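Local coordinates for protein similar to metal-dependent hydrolase (Staphylococcus aureus subsp. aureus Mu50, PDB 3ESH), which is probably a metal-dependent hydrolase of the metallo-beta-lactamase superfamily, though its substrate is not established, at residues 15-20 with 37-42. Residues are numbered along the deposited sequence; the frame is centred on the assembly and turned at random.
Sequences NTKMDG and NANERN
The backbones of Asp19 and Asn42 lie side by side, their CA atoms 5.5 Å apart, and Gly20 N donates a short, nearly straight hydrogen bond of 2.6 Å to Asn42 O. Asn42 O also receives a CA-H...O contact from Asp19 CA at 3.4 Å. The carboxylate of Asp19 and the amide of Asn42 meet at a steep angle, their planes 73° apart. With chi1 at -178° the carboxylate of Asp19 swings out beside its own carbonyl carbon, and this brings OD1 to within 3.4 Å of Asn42 CB. The carboxylate is divided: OD2 N-caps helix 20-24 at Ala22 N, while OD1 accepts from Lys29 N of the second subunit. On the loop, Asn39 to Asn42 form a type I turn, closed by a hydrogen bond from Asn42 N to Asn39 O. Asn39 OD1 accepts from Arg41 N at 2.7 Å, an Asx turn in which the donor stands above the carbonyl plane. Asn39 OD1 also accepts from Gln43 N, so two backbone N-H groups hold the amide. The chain of Lys17 passes Asn39, with CD 4.2 Å from ND2, and its NZ forms a salt bridge with Asp82. The contact continues the strand pair 15-19 and 43-47 to the start of helix 20-24. The bonds of Asp19 imply that one buried carboxylate both caps this helix and binds the second subunit; the helix N-terminus would probably stabilise its negative charge.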
ATOM      1  N   ASN A  15     -34.249  -1.050  19.409  1.00 40.10           N
ATOM      2  CA  ASN A  15     -33.165  -1.702  20.126  1.00 43.21           C
ATOM      3  C   ASN A  15     -32.853  -3.071  19.520  1.00 43.40           C
ATOM      4  O   ASN A  15     -33.630  -3.616  18.742  1.00 44.10           O
ATOM      5  CB  ASN A  15     -33.543  -1.902  21.598  1.00 43.91           C
ATOM      6  CG  ASN A  15     -34.511  -3.062  21.792  1.00 44.94           C
ATOM      7  OD1 ASN A  15     -35.678  -2.985  21.389  1.00 46.11           O
ATOM      8  ND2 ASN A  15     -34.026  -4.153  22.381  1.00 43.70           N
ATOM      9  N   THR A  16     -31.708  -3.619  19.910  1.00 43.44           N
ATOM     10  CA  THR A  16     -31.270  -4.928  19.450  1.00 43.45           C
ATOM     11  C   THR A  16     -30.509  -5.616  20.583  1.00 43.48           C
ATOM     12  O   THR A  16     -29.916  -4.957  21.425  1.00 43.39           O
ATOM     13  CB  THR A  16     -30.325  -4.817  18.229  1.00 43.38           C
ATOM     14  OG1 THR A  16     -29.133  -4.114  18.609  1.00 44.77           O
ATOM     15  CG2 THR A  16     -31.009  -4.090  17.085  1.00 41.08           C
ATOM     16  N   LYS A  17     -30.554  -6.941  20.613  1.00 43.05           N
ATOM     17  CA  LYS A  17     -29.835  -7.689  21.621  1.00 42.42           C
ATOM     18  C   LYS A  17     -28.789  -8.506  20.871  1.00 42.32           C
ATOM     19  O   LYS A  17     -29.128  -9.415  20.111  1.00 43.04           O
ATOM     20  CB  LYS A  17     -30.786  -8.588  22.426  1.00 43.32           C
ATOM     21  CG  LYS A  17     -31.746  -7.808  23.342  1.00 43.10           C
ATOM     22  CD  LYS A  17     -32.299  -8.657  24.507  1.00 47.22           C
ATOM     23  CE  LYS A  17     -33.495  -9.512  24.122  1.00 47.96           C
ATOM     24  NZ  LYS A  17     -34.706  -8.667  23.873  1.00 49.51           N
HETATM   25  N   MSE A  18     -27.520  -8.140  21.065  1.00 41.49           N
HETATM   26  CA  MSE A  18     -26.410  -8.809  20.412  1.00 39.80           C
HETATM   27  C   MSE A  18     -25.618  -9.621  21.419  1.00 39.10           C
HETATM   28  O   MSE A  18     -25.560  -9.264  22.586  1.00 39.39           O
HETATM   29  CB  MSE A  18     -25.485  -7.778  19.760  1.00 41.61           C
HETATM   30  CG  MSE A  18     -26.105  -6.902  18.713  1.00 42.64           C
HETATM   31 SE   MSE A  18     -26.886  -7.938  17.320  1.00 44.54          SE
HETATM   32  CE  MSE A  18     -28.693  -7.462  17.686  1.00 42.72           C
ATOM     33  N   ASP A  19     -25.003 -10.706  20.957  1.00 39.49           N
ATOM     34  CA  ASP A  19     -24.188 -11.570  21.810  1.00 39.01           C
ATOM     35  C   ASP A  19     -23.040 -10.777  22.468  1.00 39.21           C
ATOM     36  O   ASP A  19     -22.268 -10.123  21.792  1.00 38.49           O
ATOM     37  CB  ASP A  19     -23.621 -12.735  20.992  1.00 37.11           C
ATOM     38  CG  ASP A  19     -22.795 -13.701  21.837  1.00 40.80           C
ATOM     39  OD1 ASP A  19     -23.381 -14.567  22.533  1.00 38.98           O
ATOM     40  OD2 ASP A  19     -21.543 -13.582  21.818  1.00 38.85           O
ATOM     41  N   GLY A  20     -22.948 -10.849  23.797  1.00 38.89           N
ATOM     42  CA  GLY A  20     -21.903 -10.131  24.511  1.00 36.68           C
ATOM     43  C   GLY A  20     -20.495 -10.494  24.070  1.00 36.25           C
ATOM     44  O   GLY A  20     -19.645  -9.620  23.884  1.00 34.72           O
ATOM     45  N   ASN A  37     -24.471  -5.720  31.379  1.00 43.13           N
ATOM     46  CA  ASN A  37     -25.305  -6.884  31.685  1.00 44.26           C
ATOM     47  C   ASN A  37     -25.686  -7.750  30.500  1.00 43.87           C
ATOM     48  O   ASN A  37     -25.989  -7.238  29.421  1.00 45.03           O
ATOM     49  CB  ASN A  37     -26.589  -6.441  32.403  1.00 46.75           C
ATOM     50  CG  ASN A  37     -26.309  -5.712  33.708  1.00 49.71           C
ATOM     51  OD1 ASN A  37     -25.850  -4.560  33.712  1.00 51.98           O
ATOM     52  ND2 ASN A  37     -26.572  -6.385  34.826  1.00 50.08           N
ATOM     53  N   ALA A  38     -25.681  -9.065  30.710  1.00 44.95           N
ATOM     54  CA  ALA A  38     -26.057 -10.031  29.676  1.00 45.33           C
ATOM     55  C   ALA A  38     -27.172 -10.915  30.222  1.00 46.97           C
ATOM     56  O   ALA A  38     -27.346 -11.010  31.437  1.00 49.13           O
ATOM     57  CB  ALA A  38     -24.876 -10.878  29.299  1.00 44.59           C
ATOM     58  N   ASN A  39     -27.933 -11.551  29.333  1.00 46.06           N
ATOM     59  CA  ASN A  39     -29.016 -12.428  29.776  1.00 45.27           C
ATOM     60  C   ASN A  39     -28.620 -13.896  29.692  1.00 45.50           C
ATOM     61  O   ASN A  39     -27.453 -14.222  29.467  1.00 45.43           O
ATOM     62  CB  ASN A  39     -30.295 -12.186  28.965  1.00 44.77           C
ATOM     63  CG  ASN A  39     -30.139 -12.528  27.494  1.00 44.95           C
ATOM     64  OD1 ASN A  39     -29.192 -13.203  27.092  1.00 48.22           O
ATOM     65  ND2 ASN A  39     -31.082 -12.074  26.686  1.00 42.46           N
ATOM     66  N   GLU A  40     -29.603 -14.769  29.885  1.00 45.78           N
ATOM     67  CA  GLU A  40     -29.407 -16.217  29.845  1.00 47.87           C
ATOM     68  C   GLU A  40     -28.871 -16.669  28.486  1.00 47.14           C
ATOM     69  O   GLU A  40     -28.329 -17.759  28.352  1.00 44.96           O
ATOM     70  CB  GLU A  40     -30.746 -16.902  30.147  1.00 52.13           C
ATOM     71  CG  GLU A  40     -30.844 -18.392  29.808  1.00 58.98           C
ATOM     72  CD  GLU A  40     -30.121 -19.286  30.805  1.00 63.30           C
ATOM     73  OE1 GLU A  40     -28.876 -19.141  30.945  1.00 65.08           O
ATOM     74  OE2 GLU A  40     -30.797 -20.135  31.448  1.00 63.48           O
ATOM     75  N   ARG A  41     -29.019 -15.823  27.477  1.00 49.14           N
ATOM     76  CA  ARG A  41     -28.552 -16.165  26.144  1.00 49.34           C
ATOM     77  C   ARG A  41     -27.276 -15.441  25.735  1.00 47.56           C
ATOM     78  O   ARG A  41     -26.951 -15.394  24.551  1.00 48.59           O
ATOM     79  CB  ARG A  41     -29.636 -15.876  25.120  1.00 52.96           C
ATOM     80  CG  ARG A  41     -30.964 -16.510  25.427  1.00 58.86           C
ATOM     81  CD  ARG A  41     -31.879 -16.328  24.239  1.00 63.72           C
ATOM     82  NE  ARG A  41     -33.268 -16.671  24.535  1.00 66.69           N
ATOM     83  CZ  ARG A  41     -34.076 -15.936  25.295  1.00 67.11           C
ATOM     84  NH1 ARG A  41     -33.634 -14.804  25.849  1.00 67.10           N
ATOM     85  NH2 ARG A  41     -35.334 -16.328  25.490  1.00 66.64           N
ATOM     86  N   ASN A  42     -26.566 -14.879  26.710  1.00 45.02           N
ATOM     87  CA  ASN A  42     -25.312 -14.175  26.464  1.00 42.86           C
ATOM     88  C   ASN A  42     -25.500 -12.905  25.650  1.00 40.75           C
ATOM     89  O   ASN A  42     -24.533 -12.328  25.144  1.00 39.05           O
ATOM     90  CB  ASN A  42     -24.319 -15.083  25.728  1.00 42.42           C
ATOM     91  CG  ASN A  42     -22.870 -14.720  26.016  1.00 44.31           C
ATOM     92  OD1 ASN A  42     -21.981 -14.927  25.184  1.00 42.55           O
ATOM     93  ND2 ASN A  42     -22.626 -14.188  27.210  1.00 41.76           N
TER